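Local atomic coordinates of hypothetical protein PH0226 (Pyrococcus horikoshii, PDB entry 1VE3), a protein that probably acts as a methyltransferase that uses S-adenosylmethionine, which it binds in a Rossmann-like fold. Residues Leu32-Lys37 against Ala211-Gly216; Tyr59-Val64 against Phe104-Phe109. One frame throughout, in Å; residues are numbered along the deposited sequence.

Overall arrangement
Along the chain, Lys34 and Tyr35, at the C-terminal end of helix 19-34, meet Ala211 and Glu213 in interaction 1, whose two segments are separated by 173 residues. Interaction 2 closes a much smaller loop: from Tyr59-Val64, the chain takes 39 residues to reach Phe104-Phe109. That loop lies wholly within the larger one. Interaction 2 reaches across strand 41-45 from the start of strand 62-67 to strand 104-110, whereas interaction 1 joins the C-terminal end of helix 19-34 to edge strand 207-215. The two meet where Met36, in the turn of interaction 1, packs on Phe61 of interaction 2, Met36 O lying 3.2 Å from Phe61 CZ.

Interaction 1 of 2, residues Leu32-Lys37 against Ala211-Gly216; sequences LMKYMK and AEEKVG
Tyr35 and Glu213 make most of this contact, with Ala211 filling in beside the ring. It belongs to the Rossmann-like fold of class I methyltransferases, whose seven-stranded sheet has the order 3-2-1-4-5-7-6. The end of helix 19-34 and the turn after it here reach strand 207-215, the outermost strand on the antiparallel side.

Tyr35 points its ring at the strand with CG anti to its own carbonyl carbon, which sends the hydroxyl out to the carboxylate of Glu213. OH donates to Glu213 OE2 across a short 2.5 Å and meets the anti lone pair, the one turned away from OE1. Ring and carboxylate are turned 46° against each other, while Glu213 CG lies at the ring edge, 3.8 Å from Tyr35 CE2. Ala211 CB packs against the phenol end, 3.5 Å from Tyr35 CZ.

Lys34 adds a second donor. Its fully extended chain runs alongside the phenol, with CG about 4.0 Å above the centre of one face of the Tyr35 ring. Helix end and turn thus offer an ammonium and a hydroxyl to one oxygen from different sides. Two such donors, one of them cationic, would be expected to favour the ionised form of Glu213.

Tyr35 also touches Val223 of strand 219-226, and backbone hydrogen bonds join Ala211 to Val223 and Glu213 to Leu221, so the acceptor stands on a strand paired into the sheet. The contact lies at the surface, away from the cofactor site. A bend at chi2 of Glu213 (-83°) swings the carboxylate back towards the helix end, where Lys34 NZ forms a salt bridge with OE2 at 3.1 Å, approaching on the syn side and 25° out of the carboxylate plane.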
loop_
_atom_site.group_PDB
_atom_site.type_symbol
_atom_site.label_atom_id
_atom_site.label_comp_id
_atom_site.label_asym_id
_atom_site.label_seq_id
_atom_site.Cartn_x
_atom_site.Cartn_y
_atom_site.Cartn_z
ATOM N N LEU A 32 5.573 -2.176 15.143
ATOM C CA LEU A 32 5.752 -0.953 15.913
ATOM C C LEU A 32 4.927 -0.967 17.193
ATOM O O LEU A 32 5.329 -0.401 18.210
ATOM C CB LEU A 32 5.381 0.268 15.068
ATOM C CG LEU A 32 6.328 0.603 13.909
ATOM C CD1 LEU A 32 5.828 1.836 13.168
ATOM C CD2 LEU A 32 7.732 0.841 14.441
HETATM N N MSE A 33 3.773 -1.621 17.148
HETATM C CA MSE A 33 2.923 -1.690 18.324
HETATM C C MSE A 33 3.420 -2.737 19.307
HETATM O O MSE A 33 3.120 -2.676 20.497
HETATM C CB MSE A 33 1.480 -1.975 17.912
HETATM C CG MSE A 33 0.871 -0.833 17.116
HETATM SE SE MSE A 33 1.324 0.897 17.894
HETATM C CE MSE A 33 2.705 1.441 16.666
ATOM N N LYS A 34 4.195 -3.688 18.805
ATOM C CA LYS A 34 4.737 -4.743 19.643
ATOM C C LYS A 34 5.787 -4.179 20.592
ATOM O O LYS A 34 6.098 -4.789 21.616
ATOM C CB LYS A 34 5.358 -5.836 18.770
ATOM C CG LYS A 34 5.987 -6.990 19.535
ATOM C CD LYS A 34 6.435 -8.080 18.573
ATOM C CE LYS A 34 7.096 -9.233 19.300
ATOM N NZ LYS A 34 7.442 -10.350 18.372
ATOM N N TYR A 35 6.322 -3.009 20.259
ATOM C CA TYR A 35 7.351 -2.390 21.085
ATOM C C TYR A 35 7.011 -0.971 21.522
ATOM O O TYR A 35 7.839 -0.279 22.109
ATOM C CB TYR A 35 8.683 -2.406 20.333
ATOM C CG TYR A 35 9.165 -3.800 20.001
ATOM C CD1 TYR A 35 9.501 -4.698 21.009
ATOM C CD2 TYR A 35 9.282 -4.222 18.679
ATOM C CE1 TYR A 35 9.943 -5.983 20.711
ATOM C CE2 TYR A 35 9.724 -5.505 18.371
ATOM C CZ TYR A 35 10.052 -6.379 19.392
ATOM O OH TYR A 35 10.497 -7.646 19.091
HETATM N N MSE A 36 5.790 -0.541 21.236
HETATM C CA MSE A 36 5.357 0.799 21.612
HETATM C C MSE A 36 4.040 0.724 22.370
HETATM O O MSE A 36 3.104 1.479 22.099
HETATM C CB MSE A 36 5.198 1.675 20.367
HETATM C CG MSE A 36 6.506 1.950 19.634
HETATM SE SE MSE A 36 6.294 3.018 18.024
HETATM C CE MSE A 36 6.098 4.759 18.820
ATOM N N LYS A 37 3.975 -0.200 23.322
ATOM C CA LYS A 37 2.773 -0.382 24.122
ATOM C C LYS A 37 2.471 0.864 24.946
ATOM O O LYS A 37 1.329 1.322 24.986
ATOM C CB LYS A 37 2.930 -1.607 25.024
ATOM C CG LYS A 37 3.004 -2.922 24.254
ATOM C CD LYS A 37 3.151 -4.111 25.192
ATOM C CE LYS A 37 3.035 -5.436 24.447
ATOM N NZ LYS A 37 4.071 -5.601 23.386
ATOM N N ALA A 211 15.442 -5.365 21.060
ATOM C CA ALA A 211 14.903 -6.434 20.224
ATOM C C ALA A 211 15.257 -6.227 18.752
ATOM O O ALA A 211 15.774 -5.178 18.370
ATOM C CB ALA A 211 13.393 -6.499 20.385
ATOM N N GLU A 212 14.962 -7.232 17.930
ATOM C CA GLU A 212 15.243 -7.155 16.504
ATOM C C GLU A 212 14.329 -8.094 15.727
ATOM O O GLU A 212 14.213 -9.273 16.056
ATOM C CB GLU A 212 16.701 -7.510 16.242
ATOM C CG GLU A 212 17.169 -7.171 14.844
ATOM C CD GLU A 212 18.672 -6.997 14.774
ATOM O OE1 GLU A 212 19.404 -8.006 14.878
ATOM O OE2 GLU A 212 19.120 -5.839 14.626
ATOM N N GLU A 213 13.675 -7.560 14.699
ATOM C CA GLU A 213 12.764 -8.342 13.874
ATOM C C GLU A 213 13.257 -8.357 12.432
ATOM O O GLU A 213 13.562 -7.304 11.865
ATOM C CB GLU A 213 11.364 -7.726 13.892
ATOM C CG GLU A 213 10.721 -7.542 15.262
ATOM C CD GLU A 213 10.041 -8.800 15.791
ATOM O OE1 GLU A 213 9.689 -9.686 14.981
ATOM O OE2 GLU A 213 9.839 -8.887 17.020
ATOM N N LYS A 214 13.329 -9.542 11.833
ATOM C CA LYS A 214 13.755 -9.644 10.445
ATOM C C LYS A 214 12.522 -9.459 9.566
ATOM O O LYS A 214 11.511 -10.127 9.756
ATOM C CB LYS A 214 14.401 -10.999 10.172
ATOM C CG LYS A 214 15.099 -11.071 8.820
ATOM C CD LYS A 214 16.107 -12.210 8.770
ATOM C CE LYS A 214 16.992 -12.104 7.537
ATOM N NZ LYS A 214 18.042 -13.160 7.512
ATOM N N VAL A 215 12.610 -8.540 8.611
ATOM C CA VAL A 215 11.499 -8.242 7.712
ATOM C C VAL A 215 11.896 -8.534 6.272
ATOM O O VAL A 215 12.899 -8.024 5.776
ATOM C CB VAL A 215 11.081 -6.756 7.826
ATOM C CG1 VAL A 215 9.879 -6.475 6.929
ATOM C CG2 VAL A 215 10.761 -6.416 9.278
ATOM N N GLY A 216 11.105 -9.361 5.603
ATOM C CA GLY A 216 11.411 -9.698 4.229
ATOM C C GLY A 216 12.689 -10.505 4.145
ATOM O O GLY A 216 13.063 -11.191 5.098
#

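Interaction 2 of 2, residues Tyr59-Val64 against Phe104-Phe109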
loop_
_atom_site.group_PDB
_atom_site.type_symbol
_atom_site.label_atom_id
_atom_site.label_comp_id
_atom_site.label_asym_id
_atom_site.label_seq_id
_atom_site.Cartn_x
_atom_site.Cartn_y
_atom_site.Cartn_z
ATOM N N TYR A 59 -2.898 6.173 17.172
ATOM C CA TYR A 59 -2.745 5.157 18.203
ATOM C C TYR A 59 -2.590 5.806 19.574
ATOM O O TYR A 59 -2.314 5.133 20.569
ATOM C CB TYR A 59 -1.539 4.272 17.896
ATOM C CG TYR A 59 -1.872 3.060 17.060
ATOM C CD1 TYR A 59 -2.559 1.979 17.612
ATOM C CD2 TYR A 59 -1.498 2.987 15.723
ATOM C CE1 TYR A 59 -2.861 0.854 16.855
ATOM C CE2 TYR A 59 -1.794 1.868 14.954
ATOM C CZ TYR A 59 -2.474 0.802 15.525
ATOM O OH TYR A 59 -2.750 -0.320 14.772
ATOM N N GLY A 60 -2.768 7.121 19.614
ATOM C CA GLY A 60 -2.666 7.840 20.868
ATOM C C GLY A 60 -1.266 8.266 21.270
ATOM O O GLY A 60 -0.896 8.142 22.434
ATOM N N PHE A 61 -0.487 8.760 20.313
ATOM C CA PHE A 61 0.869 9.224 20.589
ATOM C C PHE A 61 0.979 10.709 20.274
ATOM O O PHE A 61 0.285 11.219 19.395
ATOM C CB PHE A 61 1.884 8.464 19.734
ATOM C CG PHE A 61 2.192 7.086 20.229
ATOM C CD1 PHE A 61 3.139 6.890 21.228
ATOM C CD2 PHE A 61 1.540 5.980 19.697
ATOM C CE1 PHE A 61 3.435 5.614 21.688
ATOM C CE2 PHE A 61 1.827 4.700 20.149
ATOM C CZ PHE A 61 2.778 4.514 21.149
ATOM N N GLU A 62 1.847 11.401 21.004
ATOM C CA GLU A 62 2.085 12.824 20.782
ATOM C C GLU A 62 3.235 12.825 19.778
ATOM O O GLU A 62 4.372 12.490 20.129
ATOM C CB GLU A 62 2.500 13.496 22.093
ATOM C CG GLU A 62 2.717 14.993 21.982
ATOM C CD GLU A 62 3.129 15.618 23.298
ATOM O OE1 GLU A 62 3.391 16.840 23.320
ATOM O OE2 GLU A 62 3.192 14.888 24.310
ATOM N N VAL A 63 2.944 13.209 18.537
ATOM C CA VAL A 63 3.952 13.159 17.480
ATOM C C VAL A 63 4.558 14.441 16.925
ATOM O O VAL A 63 3.874 15.442 16.710
ATOM C CB VAL A 63 3.410 12.352 16.278
ATOM C CG1 VAL A 63 4.509 12.140 15.250
ATOM C CG2 VAL A 63 2.854 11.028 16.760
ATOM N N VAL A 64 5.861 14.377 16.677
ATOM C CA VAL A 64 6.608 15.482 16.095
ATOM C C VAL A 64 7.388 14.920 14.909
ATOM O O VAL A 64 8.168 13.975 15.057
ATOM C CB VAL A 64 7.609 16.082 17.088
ATOM C CG1 VAL A 64 8.310 17.263 16.451
ATOM C CG2 VAL A 64 6.888 16.506 18.362
ATOM N N PHE A 104 12.320 13.035 24.169
ATOM C CA PHE A 104 11.406 12.008 23.670
ATOM C C PHE A 104 11.395 10.648 24.350
ATOM O O PHE A 104 12.371 10.230 24.969
ATOM C CB PHE A 104 11.657 11.815 22.171
ATOM C CG PHE A 104 11.491 13.073 21.370
ATOM C CD1 PHE A 104 10.232 13.470 20.922
ATOM C CD2 PHE A 104 12.589 13.887 21.098
ATOM C CE1 PHE A 104 10.067 14.666 20.214
ATOM C CE2 PHE A 104 12.435 15.087 20.391
ATOM C CZ PHE A 104 11.169 15.474 19.949
ATOM N N ASP A 105 10.259 9.968 24.225
ATOM C CA ASP A 105 10.076 8.626 24.769
ATOM C C ASP A 105 10.383 7.645 23.641
ATOM O O ASP A 105 10.769 6.502 23.883
ATOM C CB ASP A 105 8.632 8.414 25.222
ATOM C CG ASP A 105 8.266 9.254 26.426
ATOM O OD1 ASP A 105 8.859 9.034 27.512
ATOM O OD2 ASP A 105 7.382 10.133 26.275
ATOM N N TYR A 106 10.188 8.112 22.408
ATOM C CA TYR A 106 10.435 7.314 21.210
ATOM C C TYR A 106 10.951 8.184 20.077
ATOM O O TYR A 106 10.632 9.366 19.977
ATOM C CB TYR A 106 9.160 6.639 20.691
ATOM C CG TYR A 106 8.490 5.659 21.613
ATOM C CD1 TYR A 106 7.465 6.065 22.460
ATOM C CD2 TYR A 106 8.854 4.313 21.611
ATOM C CE1 TYR A 106 6.811 5.158 23.281
ATOM C CE2 TYR A 106 8.208 3.394 22.428
ATOM C CZ TYR A 106 7.184 3.825 23.263
ATOM O OH TYR A 106 6.530 2.926 24.077
ATOM N N VAL A 107 11.745 7.563 19.219
ATOM C CA VAL A 107 12.299 8.203 18.046
ATOM C C VAL A 107 12.282 7.111 16.995
ATOM O O VAL A 107 12.935 6.085 17.163
ATOM C CB VAL A 107 13.756 8.655 18.273
ATOM C CG1 VAL A 107 14.378 9.079 16.958
ATOM C CG2 VAL A 107 13.792 9.803 19.269
ATOM N N ILE A 108 11.506 7.306 15.933
ATOM C CA ILE A 108 11.443 6.314 14.865
ATOM C C ILE A 108 12.217 6.852 13.677
ATOM O O ILE A 108 12.198 8.055 13.396
ATOM C CB ILE A 108 9.984 5.986 14.464
ATOM C CG1 ILE A 108 9.297 7.222 13.876
ATOM C CG2 ILE A 108 9.229 5.492 15.686
ATOM C CD1 ILE A 108 7.869 6.964 13.399
ATOM N N PHE A 109 12.902 5.945 12.989
ATOM C CA PHE A 109 13.767 6.276 11.861
ATOM C C PHE A 109 13.552 5.161 10.831
ATOM O O PHE A 109 14.102 4.054 10.953
ATOM C CB PHE A 109 15.211 6.313 12.394
ATOM C CG PHE A 109 16.231 6.813 11.419
ATOM C CD1 PHE A 109 16.040 8.004 10.730
ATOM C CD2 PHE A 109 17.426 6.124 11.249
ATOM C CE1 PHE A 109 17.024 8.503 9.884
ATOM C CE2 PHE A 109 18.423 6.614 10.404
ATOM C CZ PHE A 109 18.221 7.807 9.723
#
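Phe61 and Tyr106 meet as an offset edge-to-face aromatic pair: the edge of Phe61 is directed at the face of Tyr106, with ring centroids 5.7 Å apart and planes at 88°. The closest atoms are the two CE1 carbons, Phe61 CE1 lying 3.8 Å from Tyr106 CE1. CG of Phe61 lies beside its backbone N and anti to the carbonyl carbon (chi1 -78°), which carries the ring toward Tyr106. A second, looser touch joins Val64 to Phe104, where the methyl CG2 of Val64 comes to the ring edge and sits 4.1 Å from Phe104 CE1.

Neither pair links adjacent strands. In the parallel, Rossmann-like half of the methyltransferase sheet, strand 41-45 runs between 62-67 and 104-110, and the contacts reach past it on its two faces: Phe61 rests on Val42 on one side, while Phe104 packs on Lys41 and Leu43 on the other. Met36 packs on both Phe61 and Tyr106.

The backbone sets the position of Phe61. Gly60, with positive phi, is the C-prime residue of a Schellman motif ending helix 51-58, and Phe61 N closes back onto Leu56 O just before strand 62-67 begins, the strand that leads on to Asp67, which binds S-adenosylmethionine.

No hydrogen bond crosses between the segments. Tyr106 OH instead hydrogen-bonds to Lys38 O, which pins the far end of its ring, so the contact itself rests on dispersion and on the attraction of a phenyl edge for an aromatic face.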